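PDB 5C17: MerB2 from Bacillus megaterium, which probably acts as an alkylmercury lyase, breaking the carbon-mercury bond of organomercurials, and is captured here with bound mercury. Local coordinates for residues 23-28 against 60-65; 117-122 against 168-173; 130-135 against 140-145. All coordinates share one frame; numbering follows the deposited sequence. Where two conformers were deposited one is given.

Interaction 1. Residues 23-28 against 60-65; sequences VPILRT and KILAQR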
# COMPACT_ATOMS: atom_id res chain seq x y z
N VAL A 23 6.24 -10.68 11.07
CA VAL A 23 5.26 -9.72 11.57
C VAL A 23 5.86 -8.74 12.59
O VAL A 23 5.65 -7.54 12.47
CB VAL A 23 3.96 -10.40 12.08
CG1 VAL A 23 3.05 -9.38 12.76
CG2 VAL A 23 3.23 -11.03 10.92
N PRO A 24 6.64 -9.23 13.58
CA PRO A 24 7.29 -8.25 14.46
C PRO A 24 8.13 -7.20 13.71
O PRO A 24 8.08 -6.00 14.02
CB PRO A 24 8.16 -9.13 15.38
CG PRO A 24 7.41 -10.43 15.43
CD PRO A 24 6.85 -10.61 14.03
N ILE A 25 8.87 -7.65 12.71
CA ILE A 25 9.72 -6.76 11.92
C ILE A 25 8.89 -5.81 11.05
O ILE A 25 9.14 -4.60 11.05
CB ILE A 25 10.77 -7.58 11.13
CG1 ILE A 25 11.82 -8.13 12.10
CG2 ILE A 25 11.42 -6.73 10.03
CD1 ILE A 25 12.69 -9.22 11.53
N LEU A 26 7.89 -6.34 10.36
CA LEU A 26 7.02 -5.51 9.53
C LEU A 26 6.29 -4.47 10.37
O LEU A 26 6.19 -3.32 9.96
CB LEU A 26 6.01 -6.34 8.75
CG LEU A 26 6.56 -7.00 7.49
CD1 LEU A 26 5.59 -8.05 6.98
CD2 LEU A 26 6.86 -5.97 6.39
N ARG A 27 5.77 -4.86 11.54
CA ARG A 27 5.10 -3.88 12.40
C ARG A 27 6.05 -2.75 12.75
O ARG A 27 5.71 -1.56 12.68
CB ARG A 27 4.61 -4.52 13.69
CG ARG A 27 3.42 -5.45 13.52
CD ARG A 27 3.01 -6.10 14.86
NE ARG A 27 2.61 -5.09 15.83
CZ ARG A 27 1.41 -4.55 15.89
NH1 ARG A 27 0.44 -4.95 15.07
NH2 ARG A 27 1.18 -3.59 16.75
N THR A 28 7.25 -3.12 13.16
CA THR A 28 8.22 -2.15 13.61
C THR A 28 8.55 -1.17 12.48
O THR A 28 8.60 0.06 12.68
CB THR A 28 9.48 -2.85 14.17
OG1 THR A 28 9.09 -3.74 15.22
CG2 THR A 28 10.45 -1.84 14.71
N LYS A 60 16.05 -9.08 4.08
CA LYS A 60 16.40 -9.45 2.71
C LYS A 60 15.18 -10.00 1.96
O LYS A 60 14.92 -9.60 0.83
CB LYS A 60 17.54 -10.47 2.69
CG LYS A 60 17.96 -10.92 1.30
CD LYS A 60 19.15 -11.87 1.33
CE LYS A 60 19.60 -12.21 -0.08
NZ LYS A 60 20.90 -12.94 -0.09
N ILE A 61 14.44 -10.89 2.60
CA ILE A 61 13.25 -11.49 1.97
C ILE A 61 12.19 -10.43 1.72
O ILE A 61 11.60 -10.39 0.63
CB ILE A 61 12.69 -12.64 2.83
CG1 ILE A 61 13.59 -13.86 2.68
CG2 ILE A 61 11.26 -13.00 2.40
CD1 ILE A 61 13.39 -14.91 3.75
N LEU A 62 11.92 -9.59 2.71
CA LEU A 62 10.89 -8.56 2.55
C LEU A 62 11.26 -7.59 1.43
O LEU A 62 10.39 -7.15 0.68
CB LEU A 62 10.67 -7.80 3.86
CG LEU A 62 10.15 -8.63 5.03
CD1 LEU A 62 10.17 -7.79 6.30
CD2 LEU A 62 8.79 -9.19 4.75
N ALA A 63 12.54 -7.28 1.30
CA ALA A 63 13.00 -6.40 0.24
C ALA A 63 12.90 -7.08 -1.15
O ALA A 63 12.50 -6.44 -2.13
CB ALA A 63 14.40 -5.90 0.51
N GLN A 64 13.24 -8.36 -1.22
CA GLN A 64 13.11 -9.12 -2.46
C GLN A 64 11.65 -9.12 -2.93
O GLN A 64 11.37 -8.97 -4.12
CB GLN A 64 13.61 -10.56 -2.29
CG GLN A 64 15.13 -10.70 -2.18
CD GLN A 64 15.61 -12.12 -1.84
OE1 GLN A 64 14.95 -12.87 -1.10
NE2 GLN A 64 16.77 -12.49 -2.38
N ARG A 65 10.73 -9.26 -1.98
CA ARG A 65 9.29 -9.28 -2.27
C ARG A 65 8.74 -7.86 -2.47
O ARG A 65 7.57 -7.68 -2.77
CB ARG A 65 8.53 -9.96 -1.13
CG ARG A 65 8.76 -11.45 -1.06
CD ARG A 65 8.00 -12.08 0.10
NE ARG A 65 7.98 -13.53 0.05
CZ ARG A 65 7.11 -14.24 -0.65
NH1 ARG A 65 6.18 -13.62 -1.36
NH2 ARG A 65 7.17 -15.57 -0.64
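Helices 22-34 and 52-64 meet in the apolar core of the helical N-terminal part of the chain, where L62 of the second helix reaches across to I25 and L26 of the first. The contact is small, about 118 Å² in all, and wholly apolar. L62 carries one side of it alone: its CG is anti to its carbonyl carbon (chi1 -63°) and the chain runs on extended, which thrusts the two methyls at the opposing helix. Its CD1 lies 3.8 Å from CD2 of L26 and 3.9 Å from the branch carbon CG of L26. The second methyl, L62 CD2, stands 4.1 Å from L26 CD1, so the forked ends of the two leucines meet branch against branch and cross obliquely. I25 adds a looser touch, with its branch methyl CG2 4.1 Å from L62 CD1. That one methyl of L62 therefore touches two successive residues of helix 22-34, while the backbones stay well apart, with the CA atoms of L26 and L62 separated by 8.5 Å. Both leucines also rest on I68 of strand 68-70, L26 touches L80, and I25 leans on I50 in the loop before helix 52-64. Where helix 22-34 packs against helix 41-48, T28 folds back so that its OG1 bonds to P24 O at 2.8 Å; the same carbonyl takes T28 N from the other face of its plane. The side chain of L26 is about 13 Å from the bound mercury, so the contact belongs to the scaffold and not to the metal site. Three helices, 22-34, 41-48 and 52-64, followed by the antiparallel strands 68-70 and 76-79, are consistent with the winged helix-turn-helix-like domain of the MerB family, with this leucine contact joining its first and third helices.

Interaction 2. Residues 117-122 against 168-173; sequences VDIHSR and IHYFSS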
# COMPACT_ATOMS: atom_id res chain seq x y z
N VAL A 117 -7.77 10.81 6.38
CA VAL A 117 -6.77 11.12 5.37
C VAL A 117 -7.29 12.10 4.35
O VAL A 117 -8.50 12.21 4.12
CB VAL A 117 -6.24 9.86 4.65
CG1 VAL A 117 -5.57 8.91 5.64
CG2 VAL A 117 -7.36 9.14 3.91
N ASP A 118 -6.36 12.83 3.74
CA ASP A 118 -6.60 13.61 2.54
C ASP A 118 -5.68 12.99 1.50
O ASP A 118 -4.47 12.92 1.71
CB ASP A 118 -6.24 15.09 2.68
CG ASP A 118 -7.07 15.84 3.71
OD1 ASP A 118 -8.05 15.29 4.26
OD2 ASP A 118 -6.76 17.02 3.95
N ILE A 119 -6.25 12.60 0.38
CA ILE A 119 -5.54 11.92 -0.70
C ILE A 119 -5.52 12.80 -1.94
O ILE A 119 -6.57 13.32 -2.33
CB ILE A 119 -6.25 10.58 -1.07
CG1 ILE A 119 -6.29 9.65 0.14
CG2 ILE A 119 -5.60 9.91 -2.30
CD1 ILE A 119 -7.37 8.60 0.06
N HIS A 120 -4.35 12.92 -2.55
CA HIS A 120 -4.22 13.55 -3.86
C HIS A 120 -3.51 12.58 -4.78
O HIS A 120 -2.46 12.04 -4.44
CB HIS A 120 -3.45 14.87 -3.77
CG HIS A 120 -3.48 15.67 -5.04
ND1 HIS A 120 -2.72 15.34 -6.14
CD2 HIS A 120 -4.18 16.78 -5.39
CE1 HIS A 120 -2.95 16.21 -7.12
NE2 HIS A 120 -3.83 17.10 -6.68
N SER A 121 -4.11 12.37 -5.95
CA SER A 121 -3.55 11.44 -6.92
C SER A 121 -3.88 11.91 -8.33
O SER A 121 -4.22 13.07 -8.52
CB SER A 121 -4.07 10.03 -6.65
OG SER A 121 -3.40 9.05 -7.44
N ARG A 122 -3.76 11.00 -9.29
CA ARG A 122 -3.94 11.32 -10.71
C ARG A 122 -4.71 10.22 -11.40
O ARG A 122 -4.53 9.06 -11.10
CB ARG A 122 -2.59 11.46 -11.42
CG ARG A 122 -1.73 12.62 -10.95
CD ARG A 122 -2.20 13.91 -11.54
NE ARG A 122 -1.53 15.06 -10.95
CZ ARG A 122 -1.76 16.31 -11.31
NH1 ARG A 122 -2.61 16.58 -12.30
NH2 ARG A 122 -1.15 17.31 -10.69
N ILE A 168 -2.00 -1.24 -10.46
CA ILE A 168 -3.21 -0.74 -9.85
C ILE A 168 -3.25 0.77 -10.11
O ILE A 168 -2.27 1.41 -10.01
CB ILE A 168 -3.20 -1.04 -8.35
CG1 ILE A 168 -3.29 -2.56 -8.11
CG2 ILE A 168 -4.24 -0.22 -7.59
CD1 ILE A 168 -2.91 -3.00 -6.72
N HIS A 169 -4.43 1.27 -10.44
CA HIS A 169 -4.61 2.66 -10.80
C HIS A 169 -5.92 3.26 -10.31
O HIS A 169 -6.89 2.61 -10.07
CB HIS A 169 -4.64 2.77 -12.34
CG HIS A 169 -3.49 2.10 -13.02
ND1 HIS A 169 -2.19 2.52 -12.88
CD2 HIS A 169 -3.47 1.06 -13.87
CE1 HIS A 169 -1.42 1.74 -13.60
NE2 HIS A 169 -2.17 0.85 -14.20
N TYR A 170 -5.87 4.58 -10.17
CA TYR A 170 -7.05 5.42 -10.03
C TYR A 170 -7.44 5.81 -11.46
O TYR A 170 -6.62 6.09 -12.28
CB TYR A 170 -6.79 6.73 -9.26
CG TYR A 170 -7.08 6.72 -7.75
CD1 TYR A 170 -8.32 6.43 -7.24
CD2 TYR A 170 -6.09 7.05 -6.86
CE1 TYR A 170 -8.56 6.47 -5.91
CE2 TYR A 170 -6.33 7.07 -5.51
CZ TYR A 170 -7.57 6.77 -5.03
OH TYR A 170 -7.88 6.79 -3.72
N PHE A 171 -8.73 5.83 -11.70
CA PHE A 171 -9.32 6.35 -12.92
C PHE A 171 -10.40 7.38 -12.54
O PHE A 171 -11.16 7.20 -11.61
CB PHE A 171 -9.88 5.29 -13.89
CG PHE A 171 -8.80 4.50 -14.58
CD1 PHE A 171 -8.01 5.10 -15.54
CD2 PHE A 171 -8.53 3.19 -14.23
CE1 PHE A 171 -7.00 4.41 -16.13
CE2 PHE A 171 -7.51 2.48 -14.85
CZ PHE A 171 -6.75 3.11 -15.80
N SER A 172 -10.48 8.44 -13.32
CA SER A 172 -11.45 9.50 -13.08
C SER A 172 -12.89 9.06 -13.28
O SER A 172 -13.79 9.70 -12.78
CB SER A 172 -11.15 10.67 -14.02
OG SER A 172 -10.96 10.22 -15.35
N SER A 173 -13.09 7.98 -14.04
CA SER A 173 -14.41 7.41 -14.30
C SER A 173 -14.23 6.02 -14.88
O SER A 173 -13.15 5.68 -15.38
CB SER A 173 -15.20 8.25 -15.30
OG SER A 173 -14.61 8.17 -16.58
O HOH W 1 -3.56 6.37 -10.81
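The ring of Y170 reaches from strand 169-171, an outer strand of the small three-stranded sheet, to S121 and I119 of strand 117-122 in the large antiparallel sheet of the alkylmercury lyase fold. The two strands pass almost at right angles (85°) with their axes 7.5 Å apart, so no backbone pairing joins them and a side chain has to span the gap. Van der Waals contact comes first. S121 meets the ring at its edge, near the ring plane, with OG 3.4 Å and CB 3.6 Å from Y170 CD2. Farther along the ring, the branch methyl I119 CG2 comes in obliquely, 4.1 Å from Y170 OH. The tyrosine holds a chi1 of -94°, well off a staggered value, an orientation in which its edge lies along S121. Polar fixing of these side chains comes from neighbours: Y170 OH is hydrogen-bonded to T106 OG1 on helix 103-113, which starts right after the mercury ligand C102, and S121 OG pairs with N89 OD1. The hydroxyl of S121 is thus held by N89 while it touches only carbon on the tyrosine. L107 of the same helix and I130 of the neighbouring strand also pack on the ring. A leucine in place of Y170 would probably leave T106 OG1 without its phenolic partner and open a gap beside S121 and I119. Solvent supplies the last kind of link, since the segments share no direct hydrogen bond. One water gives a hydrogen to R122 O at 2.9 Å and accepts from Y170 N, tying the backbone at the end of strand 117-122 to that of strand 169-171. Beside this bridge R122 O lies 3.7 Å from CB of Y170.

Interaction 3. Residues 130-135 against 140-145; sequences IEVTVR and AKTTPD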
# COMPACT_ATOMS: atom_id res chain seq x y z
N ILE A 130 -6.98 13.89 -8.83
CA ILE A 130 -8.00 13.19 -8.06
C ILE A 130 -7.81 13.56 -6.60
O ILE A 130 -6.68 13.55 -6.11
CB ILE A 130 -7.86 11.68 -8.27
CG1 ILE A 130 -8.25 11.37 -9.74
CG2 ILE A 130 -8.71 10.88 -7.25
CD1 ILE A 130 -8.19 9.97 -10.11
N GLU A 131 -8.89 13.93 -5.93
CA GLU A 131 -8.87 14.26 -4.51
C GLU A 131 -9.95 13.46 -3.80
O GLU A 131 -11.10 13.42 -4.24
CB GLU A 131 -9.10 15.75 -4.29
CG GLU A 131 -7.99 16.59 -4.90
CD GLU A 131 -7.92 18.01 -4.34
OE1 GLU A 131 -6.86 18.64 -4.48
OE2 GLU A 131 -8.93 18.49 -3.77
N VAL A 132 -9.55 12.81 -2.72
CA VAL A 132 -10.46 12.01 -1.91
C VAL A 132 -10.14 12.32 -0.46
O VAL A 132 -8.98 12.38 -0.08
CB VAL A 132 -10.27 10.49 -2.14
CG1 VAL A 132 -11.23 9.70 -1.27
CG2 VAL A 132 -10.50 10.15 -3.61
N THR A 133 -11.17 12.50 0.37
CA THR A 133 -10.93 12.60 1.81
C THR A 133 -11.81 11.60 2.54
O THR A 133 -12.89 11.22 2.07
CB THR A 133 -11.17 14.02 2.38
OG1 THR A 133 -12.54 14.36 2.24
CG2 THR A 133 -10.31 15.05 1.66
N VAL A 134 -11.31 11.17 3.69
CA VAL A 134 -12.00 10.22 4.54
C VAL A 134 -12.08 10.82 5.94
O VAL A 134 -11.08 11.30 6.47
CB VAL A 134 -11.26 8.87 4.59
CG1 VAL A 134 -12.05 7.87 5.43
CG2 VAL A 134 -11.03 8.32 3.18
N ARG A 135 -13.28 10.80 6.51
CA ARG A 135 -13.54 11.35 7.83
C ARG A 135 -14.33 10.32 8.65
O ARG A 135 -15.45 9.94 8.28
CB ARG A 135 -14.33 12.66 7.71
CG ARG A 135 -13.64 13.78 6.94
CD ARG A 135 -12.46 14.34 7.70
NE ARG A 135 -11.79 15.42 6.98
CZ ARG A 135 -10.71 15.27 6.22
NH1 ARG A 135 -10.16 14.07 6.04
NH2 ARG A 135 -10.17 16.32 5.61
N ALA A 140 -15.73 11.48 2.28
CA ALA A 140 -16.28 12.83 2.30
C ALA A 140 -16.09 13.44 0.91
O ALA A 140 -16.98 13.31 0.07
CB ALA A 140 -15.58 13.66 3.39
N LYS A 141 -14.95 14.05 0.62
CA LYS A 141 -14.72 14.62 -0.71
C LYS A 141 -14.35 13.49 -1.66
O LYS A 141 -13.63 12.57 -1.27
CB LYS A 141 -13.58 15.64 -0.65
CG LYS A 141 -13.36 16.51 -1.91
CD LYS A 141 -12.03 17.28 -1.82
CE LYS A 141 -11.97 18.52 -2.73
NZ LYS A 141 -11.97 18.21 -4.19
N THR A 142 -14.85 13.55 -2.89
CA THR A 142 -14.31 12.71 -3.95
C THR A 142 -14.49 13.47 -5.24
O THR A 142 -15.61 13.69 -5.69
CB THR A 142 -15.03 11.34 -4.05
OG1 THR A 142 -14.86 10.61 -2.84
CG2 THR A 142 -14.50 10.51 -5.19
N THR A 143 -13.38 13.90 -5.83
CA THR A 143 -13.41 14.61 -7.10
C THR A 143 -12.37 14.02 -8.03
O THR A 143 -11.22 13.89 -7.64
CB THR A 143 -13.17 16.12 -6.94
OG1 THR A 143 -11.87 16.36 -6.40
CG2 THR A 143 -14.21 16.74 -6.04
N PRO A 144 -12.77 13.67 -9.25
CA PRO A 144 -14.14 13.65 -9.76
C PRO A 144 -15.04 12.69 -8.99
O PRO A 144 -14.56 11.71 -8.43
CB PRO A 144 -13.98 13.17 -11.20
CG PRO A 144 -12.58 13.39 -11.54
CD PRO A 144 -11.81 13.23 -10.28
N ASP A 145 -16.34 12.96 -8.97
CA ASP A 145 -17.25 12.13 -8.18
C ASP A 145 -17.29 10.68 -8.67
O ASP A 145 -17.62 9.78 -7.90
CB ASP A 145 -18.67 12.74 -8.12
CG ASP A 145 -19.26 13.04 -9.48
OD1 ASP A 145 -18.71 12.63 -10.52
OD2 ASP A 145 -20.32 13.71 -9.51
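E131 and T143 form an antiparallel hydrogen-bonded pair in the beta hairpin of strands 129-135 and 138-143: E131 N gives to T143 O at 2.9 Å and T143 N to E131 O at 2.8 Å, both nearly straight. The far end of the pairing is irregular. A140 and K141 both face T133, a beta bulge in which A140 N bonds to T133 O while T133 N bonds to K141 O. The extra N-H, that of K141, is taken by the side chain of T133, whose OG1 accepts it at 2.9 Å. With chi1 at 65°, OG1 sits between its own backbone N and carbonyl carbon, turned toward the bulge. K141 O is gripped twice, by T133 N and, from the opposite face of its plane, by T142 OG1. Over the face bearing E131, the long chain of K141 bends at its last torsion and brings NZ within 3.1 Å of E131 OE2, a salt bridge whose hydrogen bond is weak. T143 lies alongside E131, its OG1 3.5 Å from E131 CB. On the other face V132 and T142 lie side by side, pointing the same way, and both touch L194 of helix 194-207. Where the hairpin ends, the cis-bonded P144 turns its CD to within 4.1 Å of I130 CG1.

Interaction 1 comes first along the chain and closes before interaction 2 opens; interaction 3 is nested inside the loop that interaction 2 closes. Interactions 2 and 3 have centres 9 Å apart and share the large antiparallel sheet, where strands 117-122 and 129-135 are neighbours. They touch directly: I119 N lies 2.8 Å from V132 O in a probable hydrogen bond, and D118 OD1 forms a salt bridge with R135 NH2. Interaction 1 lies on the opposite side of the chain's centre, its centre about 27 Å from that of interaction 2 and 32 Å from that of interaction 3. Yet its leucines rest on strand 68-70, the sheet edge opposite strand 138-143, so one sheet links all three.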